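Local coordinates for CysQ, sulfite synthesis pathway protein (Bacteroides thetaiotaomicron VPI-5482, PDB 3B8B) that probably hydrolyses adenosine 3',5'-bisphosphate to AMP and phosphate, as a magnesium-dependent phosphatase of the inositol monophosphatase superfamily, at residues Glu69-Ile74 with Val122-Val127; Ala26-Ala31 with Leu145-Glu150; Glu36-Ile41 with Asp105-Thr110; Trp247-Gly252 with Leu272-Glu277. One frame throughout, in Å; residues are numbered along the deposited sequence.

Contact 1: residues Glu69-Ile74 with Val122-Val127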
# COMPACT_ATOMS: atom_id res chain seq x y z
N GLU A 69 -13.04 -5.92 -9.27
CA GLU A 69 -13.31 -6.56 -10.56
C GLU A 69 -12.24 -6.19 -11.58
O GLU A 69 -11.77 -7.07 -12.32
CB GLU A 69 -14.71 -6.17 -11.04
CG GLU A 69 -15.80 -6.88 -10.24
CD GLU A 69 -17.22 -6.38 -10.54
OE1 GLU A 69 -17.37 -5.40 -11.33
OE2 GLU A 69 -18.19 -6.96 -9.96
N ALA A 70 -11.84 -4.91 -11.61
CA ALA A 70 -10.81 -4.43 -12.52
C ALA A 70 -9.47 -5.11 -12.25
O ALA A 70 -8.74 -5.50 -13.16
CB ALA A 70 -10.65 -2.89 -12.41
N ILE A 71 -9.17 -5.26 -10.97
CA ILE A 71 -7.90 -5.86 -10.57
C ILE A 71 -7.86 -7.34 -10.93
O ILE A 71 -6.91 -7.78 -11.55
CB ILE A 71 -7.64 -5.66 -9.07
CG1 ILE A 71 -7.41 -4.17 -8.78
CG2 ILE A 71 -6.47 -6.54 -8.60
CD1 ILE A 71 -7.48 -3.83 -7.26
N VAL A 72 -8.89 -8.10 -10.53
CA VAL A 72 -8.84 -9.55 -10.74
C VAL A 72 -8.96 -9.91 -12.23
O VAL A 72 -8.45 -10.95 -12.66
CB VAL A 72 -9.80 -10.36 -9.84
CG1 VAL A 72 -9.50 -10.08 -8.36
CG2 VAL A 72 -11.27 -10.13 -10.21
N ALA A 73 -9.58 -9.05 -13.04
CA ALA A 73 -9.64 -9.28 -14.48
C ALA A 73 -8.22 -9.45 -15.02
O ALA A 73 -8.00 -10.25 -15.93
CB ALA A 73 -10.37 -8.15 -15.23
N ILE A 74 -7.26 -8.74 -14.43
CA ILE A 74 -5.85 -8.86 -14.80
C ILE A 74 -5.14 -9.93 -13.97
O ILE A 74 -4.54 -10.84 -14.55
CB ILE A 74 -5.13 -7.48 -14.71
CG1 ILE A 74 -5.72 -6.52 -15.76
CG2 ILE A 74 -3.60 -7.62 -14.85
CD1 ILE A 74 -5.36 -5.07 -15.53
N VAL A 122 -5.20 2.16 -3.70
CA VAL A 122 -5.28 0.79 -4.21
C VAL A 122 -3.96 0.11 -3.83
O VAL A 122 -2.88 0.72 -4.00
CB VAL A 122 -5.44 0.78 -5.74
CG1 VAL A 122 -5.62 -0.66 -6.26
CG2 VAL A 122 -6.62 1.67 -6.20
N ASN A 123 -4.03 -1.12 -3.32
CA ASN A 123 -2.87 -1.84 -2.79
C ASN A 123 -2.78 -3.25 -3.39
O ASN A 123 -3.72 -4.04 -3.23
CB ASN A 123 -2.90 -1.96 -1.26
CG ASN A 123 -2.93 -0.61 -0.59
OD1 ASN A 123 -1.90 -0.11 -0.18
ND2 ASN A 123 -4.13 0.01 -0.55
N ILE A 124 -1.69 -3.52 -4.11
CA ILE A 124 -1.44 -4.85 -4.72
C ILE A 124 -0.01 -5.31 -4.40
O ILE A 124 0.95 -4.60 -4.70
CB ILE A 124 -1.65 -4.83 -6.24
CG1 ILE A 124 -3.11 -4.46 -6.57
CG2 ILE A 124 -1.32 -6.22 -6.84
CD1 ILE A 124 -3.32 -4.26 -8.09
N ALA A 125 0.11 -6.46 -3.74
CA ALA A 125 1.39 -7.06 -3.42
C ALA A 125 1.47 -8.47 -3.97
O ALA A 125 0.47 -9.22 -3.92
CB ALA A 125 1.59 -7.12 -1.89
N LEU A 126 2.67 -8.84 -4.41
CA LEU A 126 3.01 -10.25 -4.64
C LEU A 126 3.83 -10.68 -3.43
O LEU A 126 4.85 -10.05 -3.09
CB LEU A 126 3.83 -10.47 -5.92
CG LEU A 126 3.92 -11.94 -6.34
CD1 LEU A 126 2.54 -12.48 -6.74
CD2 LEU A 126 4.94 -12.08 -7.46
N VAL A 127 3.35 -11.74 -2.80
CA VAL A 127 3.97 -12.33 -1.60
C VAL A 127 4.52 -13.72 -1.98
O VAL A 127 3.83 -14.51 -2.63
CB VAL A 127 2.96 -12.42 -0.47
CG1 VAL A 127 3.47 -13.31 0.68
CG2 VAL A 127 2.59 -11.00 0.04

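Contact 2: residues Ala26-Ala31 with Leu145-Glu150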
# COMPACT_ATOMS: atom_id res chain seq x y z
N ALA A 26 1.68 -6.20 -14.61
CA ALA A 26 0.27 -6.54 -14.38
C ALA A 26 -0.28 -5.85 -13.14
O ALA A 26 -1.39 -5.30 -13.16
CB ALA A 26 0.13 -8.08 -14.24
N ALA A 27 0.49 -5.86 -12.07
CA ALA A 27 0.09 -5.20 -10.83
C ALA A 27 -0.11 -3.69 -11.03
O ALA A 27 -1.10 -3.10 -10.57
CB ALA A 27 1.11 -5.49 -9.74
N ILE A 28 0.81 -3.05 -11.75
CA ILE A 28 0.72 -1.63 -12.04
C ILE A 28 -0.54 -1.35 -12.88
O ILE A 28 -1.34 -0.47 -12.57
CB ILE A 28 1.99 -1.12 -12.77
CG1 ILE A 28 3.19 -1.17 -11.82
CG2 ILE A 28 1.73 0.27 -13.37
CD1 ILE A 28 4.51 -0.87 -12.47
N ASP A 29 -0.71 -2.12 -13.95
CA ASP A 29 -1.87 -2.02 -14.85
C ASP A 29 -3.15 -2.15 -14.04
O ASP A 29 -4.06 -1.30 -14.15
CB ASP A 29 -1.72 -3.15 -15.89
CG ASP A 29 -2.68 -3.08 -17.07
OD1 ASP A 29 -3.50 -2.14 -17.18
OD2 ASP A 29 -2.63 -4.03 -17.93
N ALA A 30 -3.22 -3.19 -13.22
CA ALA A 30 -4.41 -3.44 -12.40
C ALA A 30 -4.71 -2.27 -11.45
O ALA A 30 -5.88 -1.87 -11.28
CB ALA A 30 -4.22 -4.70 -11.60
N ALA A 31 -3.67 -1.75 -10.81
CA ALA A 31 -3.86 -0.68 -9.83
C ALA A 31 -4.43 0.56 -10.52
O ALA A 31 -5.31 1.25 -9.98
CB ALA A 31 -2.51 -0.32 -9.14
N LEU A 145 1.75 7.07 -8.08
CA LEU A 145 1.94 5.64 -8.15
C LEU A 145 3.28 5.30 -7.52
O LEU A 145 4.28 5.90 -7.86
CB LEU A 145 1.95 5.21 -9.63
CG LEU A 145 2.21 3.74 -9.90
CD1 LEU A 145 0.96 2.93 -9.53
CD2 LEU A 145 2.65 3.49 -11.36
N TYR A 146 3.29 4.35 -6.60
CA TYR A 146 4.51 3.84 -6.01
C TYR A 146 4.56 2.37 -6.39
O TYR A 146 3.54 1.67 -6.32
CB TYR A 146 4.48 3.93 -4.50
CG TYR A 146 4.25 5.31 -3.92
CD1 TYR A 146 2.96 5.80 -3.71
CD2 TYR A 146 5.32 6.10 -3.55
CE1 TYR A 146 2.76 7.05 -3.18
CE2 TYR A 146 5.12 7.36 -3.01
CZ TYR A 146 3.84 7.81 -2.80
OH TYR A 146 3.64 9.06 -2.25
N PHE A 147 5.73 1.91 -6.79
CA PHE A 147 5.88 0.51 -7.10
C PHE A 147 7.29 0.02 -6.83
O PHE A 147 8.23 0.82 -6.79
CB PHE A 147 5.47 0.21 -8.53
CG PHE A 147 6.36 0.83 -9.58
CD1 PHE A 147 6.12 2.11 -10.06
CD2 PHE A 147 7.42 0.11 -10.11
CE1 PHE A 147 6.94 2.67 -11.06
CE2 PHE A 147 8.22 0.66 -11.11
CZ PHE A 147 7.98 1.92 -11.58
N ALA A 148 7.42 -1.28 -6.60
CA ALA A 148 8.69 -1.86 -6.25
C ALA A 148 8.75 -3.32 -6.60
O ALA A 148 7.75 -4.03 -6.50
CB ALA A 148 8.97 -1.68 -4.75
N VAL A 149 9.95 -3.76 -6.98
CA VAL A 149 10.24 -5.16 -7.21
C VAL A 149 11.54 -5.47 -6.48
O VAL A 149 12.54 -4.77 -6.70
CB VAL A 149 10.39 -5.44 -8.71
CG1 VAL A 149 10.78 -6.90 -8.89
CG2 VAL A 149 9.10 -5.14 -9.43
N GLU A 150 11.51 -6.49 -5.63
CA GLU A 150 12.69 -6.89 -4.86
C GLU A 150 13.83 -7.18 -5.84
O GLU A 150 13.63 -7.90 -6.81
CB GLU A 150 12.38 -8.11 -3.99
CG GLU A 150 13.51 -8.49 -3.04
CD GLU A 150 13.22 -9.77 -2.28
OE1 GLU A 150 13.64 -10.83 -2.80
OE2 GLU A 150 12.57 -9.73 -1.22

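Contact 3: residues Glu36-Ile41 with Asp105-Thr110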
# COMPACT_ATOMS: atom_id res chain seq x y z
N GLU A 36 -9.09 4.20 -11.85
CA GLU A 36 -10.06 4.80 -12.76
C GLU A 36 -11.50 4.55 -12.31
O GLU A 36 -12.34 5.46 -12.31
CB GLU A 36 -9.81 4.22 -14.17
CG GLU A 36 -10.75 4.62 -15.27
CD GLU A 36 -10.28 4.11 -16.65
OE1 GLU A 36 -9.28 3.34 -16.72
OE2 GLU A 36 -10.92 4.48 -17.65
N LYS A 37 -11.79 3.29 -11.95
CA LYS A 37 -13.13 2.93 -11.51
C LYS A 37 -13.51 3.69 -10.24
O LYS A 37 -14.63 4.18 -10.10
CB LYS A 37 -13.26 1.42 -11.25
CG LYS A 37 -13.02 0.54 -12.50
CD LYS A 37 -13.99 0.86 -13.62
CE LYS A 37 -13.82 -0.10 -14.79
NZ LYS A 37 -15.02 0.03 -15.66
N ILE A 38 -12.57 3.75 -9.31
CA ILE A 38 -12.82 4.42 -8.04
C ILE A 38 -13.06 5.91 -8.27
O ILE A 38 -13.99 6.49 -7.71
CB ILE A 38 -11.63 4.24 -7.09
CG1 ILE A 38 -11.45 2.75 -6.72
CG2 ILE A 38 -11.84 5.09 -5.81
CD1 ILE A 38 -10.05 2.44 -6.09
N LEU A 39 -12.20 6.53 -9.06
CA LEU A 39 -12.26 7.97 -9.26
C LEU A 39 -13.55 8.35 -10.01
O LEU A 39 -14.14 9.40 -9.72
CB LEU A 39 -10.97 8.45 -9.96
CG LEU A 39 -10.75 9.95 -10.08
CD1 LEU A 39 -10.55 10.58 -8.72
CD2 LEU A 39 -9.58 10.27 -11.02
N SER A 40 -13.99 7.51 -10.93
CA SER A 40 -15.22 7.80 -11.66
C SER A 40 -16.39 7.96 -10.69
O SER A 40 -17.17 8.90 -10.84
CB SER A 40 -15.53 6.75 -12.71
OG SER A 40 -16.70 7.10 -13.43
N ILE A 41 -16.47 7.11 -9.66
CA ILE A 41 -17.48 7.20 -8.61
C ILE A 41 -17.20 8.40 -7.68
O ILE A 41 -18.12 9.17 -7.37
CB ILE A 41 -17.56 5.87 -7.83
CG1 ILE A 41 -18.15 4.76 -8.72
CG2 ILE A 41 -18.40 5.99 -6.56
CD1 ILE A 41 -17.86 3.42 -8.16
N ASP A 105 -5.79 -5.05 -1.51
CA ASP A 105 -6.92 -4.25 -1.03
C ASP A 105 -7.26 -3.27 -2.13
O ASP A 105 -6.51 -2.33 -2.38
CB ASP A 105 -6.67 -3.53 0.28
CG ASP A 105 -7.94 -2.87 0.83
OD1 ASP A 105 -8.98 -2.85 0.13
OD2 ASP A 105 -7.90 -2.39 2.01
N PRO A 106 -8.38 -3.50 -2.80
CA PRO A 106 -8.74 -2.62 -3.94
C PRO A 106 -8.97 -1.16 -3.55
O PRO A 106 -8.80 -0.27 -4.39
CB PRO A 106 -10.04 -3.25 -4.48
CG PRO A 106 -10.00 -4.66 -3.99
CD PRO A 106 -9.37 -4.58 -2.63
N LEU A 107 -9.34 -0.90 -2.30
CA LEU A 107 -9.66 0.46 -1.88
C LEU A 107 -9.49 0.52 -0.36
O LEU A 107 -10.41 0.17 0.41
CB LEU A 107 -11.07 0.85 -2.29
CG LEU A 107 -11.44 2.34 -2.20
CD1 LEU A 107 -12.88 2.56 -2.73
CD2 LEU A 107 -11.25 2.91 -0.83
N ASP A 108 -8.30 0.94 0.06
CA ASP A 108 -8.01 1.16 1.48
C ASP A 108 -8.23 2.63 1.84
O ASP A 108 -7.83 3.53 1.10
CB ASP A 108 -6.59 0.79 1.87
CG ASP A 108 -6.36 0.90 3.38
OD1 ASP A 108 -7.19 0.36 4.15
OD2 ASP A 108 -5.44 1.63 3.76
N GLY A 109 -8.80 2.87 3.01
CA GLY A 109 -9.04 4.23 3.48
C GLY A 109 -10.48 4.61 3.38
O GLY A 109 -10.89 5.52 2.65
N THR A 110 -11.30 3.84 4.09
CA THR A 110 -12.73 4.01 4.09
C THR A 110 -13.17 5.43 4.41
O THR A 110 -13.94 6.04 3.66
CB THR A 110 -13.36 2.98 5.10
OG1 THR A 110 -13.16 1.68 4.55
CG2 THR A 110 -14.80 3.25 5.32

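Contact 4: residues Trp247-Gly252 with Leu272-Glu277. With SO4 (sulfate ion), chain G.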
# COMPACT_ATOMS: atom_id res chain seq x y z
N TRP A 247 -3.53 -7.16 3.77
CA TRP A 247 -3.69 -6.50 2.47
C TRP A 247 -3.49 -5.00 2.50
O TRP A 247 -3.28 -4.38 1.46
CB TRP A 247 -5.04 -6.86 1.82
CG TRP A 247 -6.23 -6.85 2.67
CD1 TRP A 247 -6.80 -5.79 3.34
CD2 TRP A 247 -7.04 -7.98 2.95
NE1 TRP A 247 -7.92 -6.23 4.02
CE2 TRP A 247 -8.08 -7.56 3.79
CE3 TRP A 247 -6.98 -9.32 2.55
CZ2 TRP A 247 -9.06 -8.44 4.25
CZ3 TRP A 247 -7.95 -10.19 3.02
CH2 TRP A 247 -8.97 -9.75 3.86
N ASP A 248 -3.52 -4.38 3.69
CA ASP A 248 -3.24 -2.96 3.77
C ASP A 248 -1.78 -2.61 3.99
O ASP A 248 -1.41 -1.44 3.89
CB ASP A 248 -4.17 -2.32 4.75
CG ASP A 248 -5.59 -2.41 4.26
OD1 ASP A 248 -5.80 -2.25 3.01
OD2 ASP A 248 -6.48 -2.70 5.06
N THR A 249 -0.97 -3.61 4.34
CA THR A 249 0.45 -3.38 4.51
C THR A 249 1.36 -4.03 3.46
O THR A 249 2.48 -3.56 3.26
CB THR A 249 0.95 -3.82 5.91
OG1 THR A 249 0.75 -5.21 6.10
CG2 THR A 249 0.22 -3.01 7.04
N ALA A 250 0.91 -5.11 2.84
CA ALA A 250 1.81 -5.92 2.03
C ALA A 250 2.46 -5.11 0.91
O ALA A 250 3.68 -5.18 0.71
CB ALA A 250 1.05 -7.16 1.47
N ALA A 251 1.66 -4.36 0.17
CA ALA A 251 2.20 -3.60 -0.95
C ALA A 251 3.24 -2.57 -0.47
O ALA A 251 4.34 -2.49 -1.01
CB ALA A 251 1.06 -2.92 -1.75
N GLY A 252 2.86 -1.79 0.53
CA GLY A 252 3.76 -0.79 1.08
C GLY A 252 5.02 -1.40 1.66
O GLY A 252 6.11 -0.83 1.57
N LEU A 272 6.80 -8.04 9.52
CA LEU A 272 5.46 -8.61 9.34
C LEU A 272 5.54 -9.79 8.37
O LEU A 272 6.28 -9.72 7.39
CB LEU A 272 4.50 -7.60 8.77
CG LEU A 272 4.02 -6.43 9.63
CD1 LEU A 272 3.08 -5.50 8.79
CD2 LEU A 272 3.31 -6.94 10.86
N ARG A 273 4.77 -10.84 8.65
CA ARG A 273 4.70 -12.03 7.78
C ARG A 273 3.31 -12.13 7.19
O ARG A 273 2.35 -11.62 7.75
CB ARG A 273 5.00 -13.30 8.58
CG ARG A 273 6.34 -13.31 9.29
CD ARG A 273 7.46 -12.86 8.37
NE ARG A 273 8.80 -13.08 8.91
CZ ARG A 273 9.92 -12.82 8.21
NH1 ARG A 273 9.84 -12.35 6.97
NH2 ARG A 273 11.11 -13.06 8.75
N TYR A 274 3.20 -12.83 6.06
CA TYR A 274 1.97 -12.84 5.28
C TYR A 274 1.46 -14.24 4.97
O TYR A 274 2.17 -15.25 5.17
CB TYR A 274 2.14 -12.01 4.01
CG TYR A 274 2.45 -10.56 4.34
CD1 TYR A 274 3.75 -10.14 4.59
CD2 TYR A 274 1.42 -9.63 4.48
CE1 TYR A 274 4.03 -8.81 4.95
CE2 TYR A 274 1.69 -8.32 4.84
CZ TYR A 274 2.99 -7.91 5.09
OH TYR A 274 3.22 -6.58 5.45
N ASN A 275 0.21 -14.27 4.51
CA ASN A 275 -0.55 -15.49 4.27
C ASN A 275 -0.68 -16.30 5.55
O ASN A 275 -0.63 -17.54 5.54
CB ASN A 275 0.03 -16.32 3.14
CG ASN A 275 -0.99 -17.32 2.58
OD1 ASN A 275 -2.19 -17.07 2.64
ND2 ASN A 275 -0.51 -18.41 2.00
N LYS A 276 -0.85 -15.59 6.65
CA LYS A 276 -0.98 -16.21 7.97
C LYS A 276 -2.37 -16.80 8.15
O LYS A 276 -3.29 -16.47 7.40
CB LYS A 276 -0.74 -15.17 9.06
CG LYS A 276 0.60 -14.43 8.97
CD LYS A 276 0.87 -13.60 10.23
CE LYS A 276 -0.33 -12.78 10.67
NZ LYS A 276 -0.81 -11.81 9.59
N GLU A 277 -2.54 -17.64 9.17
CA GLU A 277 -3.85 -18.18 9.48
C GLU A 277 -4.84 -17.07 9.78
O GLU A 277 -5.97 -17.07 9.26
CB GLU A 277 -3.79 -19.18 10.64
CG GLU A 277 -5.14 -19.80 10.90
CD GLU A 277 -5.05 -21.09 11.66
OE1 GLU A 277 -4.08 -21.25 12.45
OE2 GLU A 277 -5.96 -21.93 11.45
S SO4 G . 0.43 -18.59 10.97
O1 SO4 G . 0.34 -17.55 12.01
O2 SO4 G . 1.44 -18.22 9.97
O3 SO4 G . -0.85 -18.74 10.31
O4 SO4 G . 0.79 -19.87 11.60

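Contact 1: residues Glu69-Ile74 with Val122-Val127
Where Ile-71 meets Val-122 and Ile-124, the shortest sound polar bond within the two segments is a helical one, from Ala-73 N to Glu-69 O at 3.0 Å. It belongs to the backbone of helix 59-75, which carries Ile-71; the meeting with strand 121-128 is itself entirely apolar. The evidence is two methyl-to-methyl approaches, both made by Ile-71, which is buried. Its CD1 lies 3.8 Å from Val-122 CG1, and here the two side chains slide past each other in opposite directions. The CG2 branch turns to Ile-124: Ile-71 CG2 stands 3.9 Å from Ile-124 CD1, the two isoleucines reaching toward each other tip to tip. A chi1 of -68° places the two branches, CG2 anti to the backbone N and CG1 anti to the carbonyl carbon; the extended second torsion carries CD1 to the valine, while Ile-71 CG1 also lies 4.1 Å from Ile-124 CD1. On the strand, Val-122 and Ile-124 are two residues apart and share the face toward the helix, whereas the CB of Asn-123 points away, as alternation in a strand requires. The 109 Å² buried between the segments comes, on the helical side, from Ile-71 alone. Helix 20-43 packs alongside, with Ala-34 against Ile-71, Ile-38 against Val-122 and Ala-30 against Ile-124, while strands 100-108 and 131-139 flank strand 121-128 in the mixed sheet.

Contact 2: residues Ala26-Ala31 with Leu145-Glu150
Ile-28 sets its two branches against two differently oriented partners, the ring of Phe-147 and the isobutyl group of Leu-145. Against the phenylalanine it crosses obliquely and meets a face: CD1 of Ile-28 is 4.0 Å from the centroid of the Phe-147 ring and only 17° off its normal, a CH-pi contact. The methyl is nevertheless shifted toward the rim, since its nearest ring atom is CG of Phe-147, 3.8 Å from Ile-28 CD1. Against the leucine the crossing is close to a right angle, and the touch is between Ile-28 CG2 and Leu-145 CD2 at 3.9 Å. With chi1 67° the CG of Phe-147 lies between the backbone N and the carbonyl carbon, the crowded position, and chi2 of -88° sets the turn of the ring that puts a face against Ile-28 CD1. All three side chains are buried, and 155 Å² is covered between the segments. The contact thus seats helix 20-43 on strand 144-149, away from the predicted metal and substrate sites. Val-136 of the adjoining strand 131-139 touches both Ile-28 and Leu-145, helix 170-176 packs on the group through Leu-170 and Met-173, and Tyr-155 of the outermost strand 153-155 meets the Phe-147 ring.

Contact 3: residues Glu36-Ile41 with Asp105-Thr110
The Asp-Pro-Leu-Asp-Gly-Thr run of 105-110 is the signature metal-binding motif of the inositol monophosphatase superfamily, and Ile-38 of helix 20-43 packs on it at Pro-106 and Leu-107. Asp-105, Leu-107 and Asp-108 are predicted to bind magnesium, and Leu-107 through Thr-110 to bind substrate. Ile-38 meets the motif through the side chain of Leu-107 and the backbone carbonyl of Pro-106. Ile-38 CG2 comes to 4.1 Å from Leu-107 CD1, the two chains crossing at a slant, and Ile-38 CD1 sits 3.4 Å from Pro-106 O. That carbonyl oxygen is buried by the contact and has no hydrogen-bond partner in the model. In Ile-38 a chi1 of -64° swings CG1, and CD1 beyond it, to the Pro-106 carbonyl while CG2 is left facing the leucine. Phe-113 of helix 110-114 touches Ile-38 and Leu-107 as well, and Glu-85, another predicted magnesium ligand, lies against Pro-106. The corner at Pro-106 and Leu-107 is held by an Asx turn: Leu-107 N donates to Asp-105 OD1 at 3.1 Å with an angle of 159°, from well above the carboxylate plane.

Contact 4: residues Trp247-Gly252 with Leu272-Glu277
From its CB, which points at helix 246-258, Tyr-274 runs out against Ala-250 and Thr-249. A chi1 of -62° sets CG anti to the carbonyl carbon and carries the ring to the helix. Tyr-274 CD2 lies 3.9 Å from Ala-250 CB, and Tyr-274 CE2 is nearer to that same methyl, at 3.6 Å. Next, Tyr-274 CZ rests 3.8 Å from Ala-250 CA. At the tip, Tyr-274 OH is hydrogen-bonded to Thr-249 OG1 at 2.9 Å, and OG1 lies at the ring's edge, near its plane. The same hydroxyl is bonded to His-253 ND1, one turn further along the helix, and Thr-249 OG1 also bonds to Asn-281 OD1, which gives a buried polar chain. Leu-272 CD1 covers it from another direction, 3.6 Å from Thr-249 OG1. A phenylalanine in place of Tyr-274 would probably keep the apolar contact with Ala-250 but leave His-253 ND1 and Thr-249 OG1 without their shared partner. Asp-248, just before Thr-249, is a predicted magnesium and substrate ligand, and its CB points away from the loop. A sulfate, probably from the crystallisation liquor, approaches Glu-277 N too closely to trust. Phe-284 of strand 280-288 touches both Thr-249 and Leu-272, while Ile-103 of strand 100-108 and Val-127 of strand 121-128 back the tyrosine ring.

Contacts 1, 2 and 3 lie on one side of the mixed sheet, and contact 4 lies on the other. Helix 20-43 serves contacts 2 and 3, whose centres are about 16 Å apart. Contact 1 touches both: Ile-124 CD1 is 3.7 Å from Ala-30 CB, and Val-122 CG2 is 3.5 Å from Ile-38 CD1. Strand 121-128 also reaches contact 4, with Ala-125 CB 3.4 Å from Ala-250 CB. Contacts 3 and 4 have centres about 20 Å apart, yet they meet at the predicted magnesium site, where Asp-108 OD1 is 3.2 Å from Asp-248 OD1, consistent with acidic groups gathered to share metal ions.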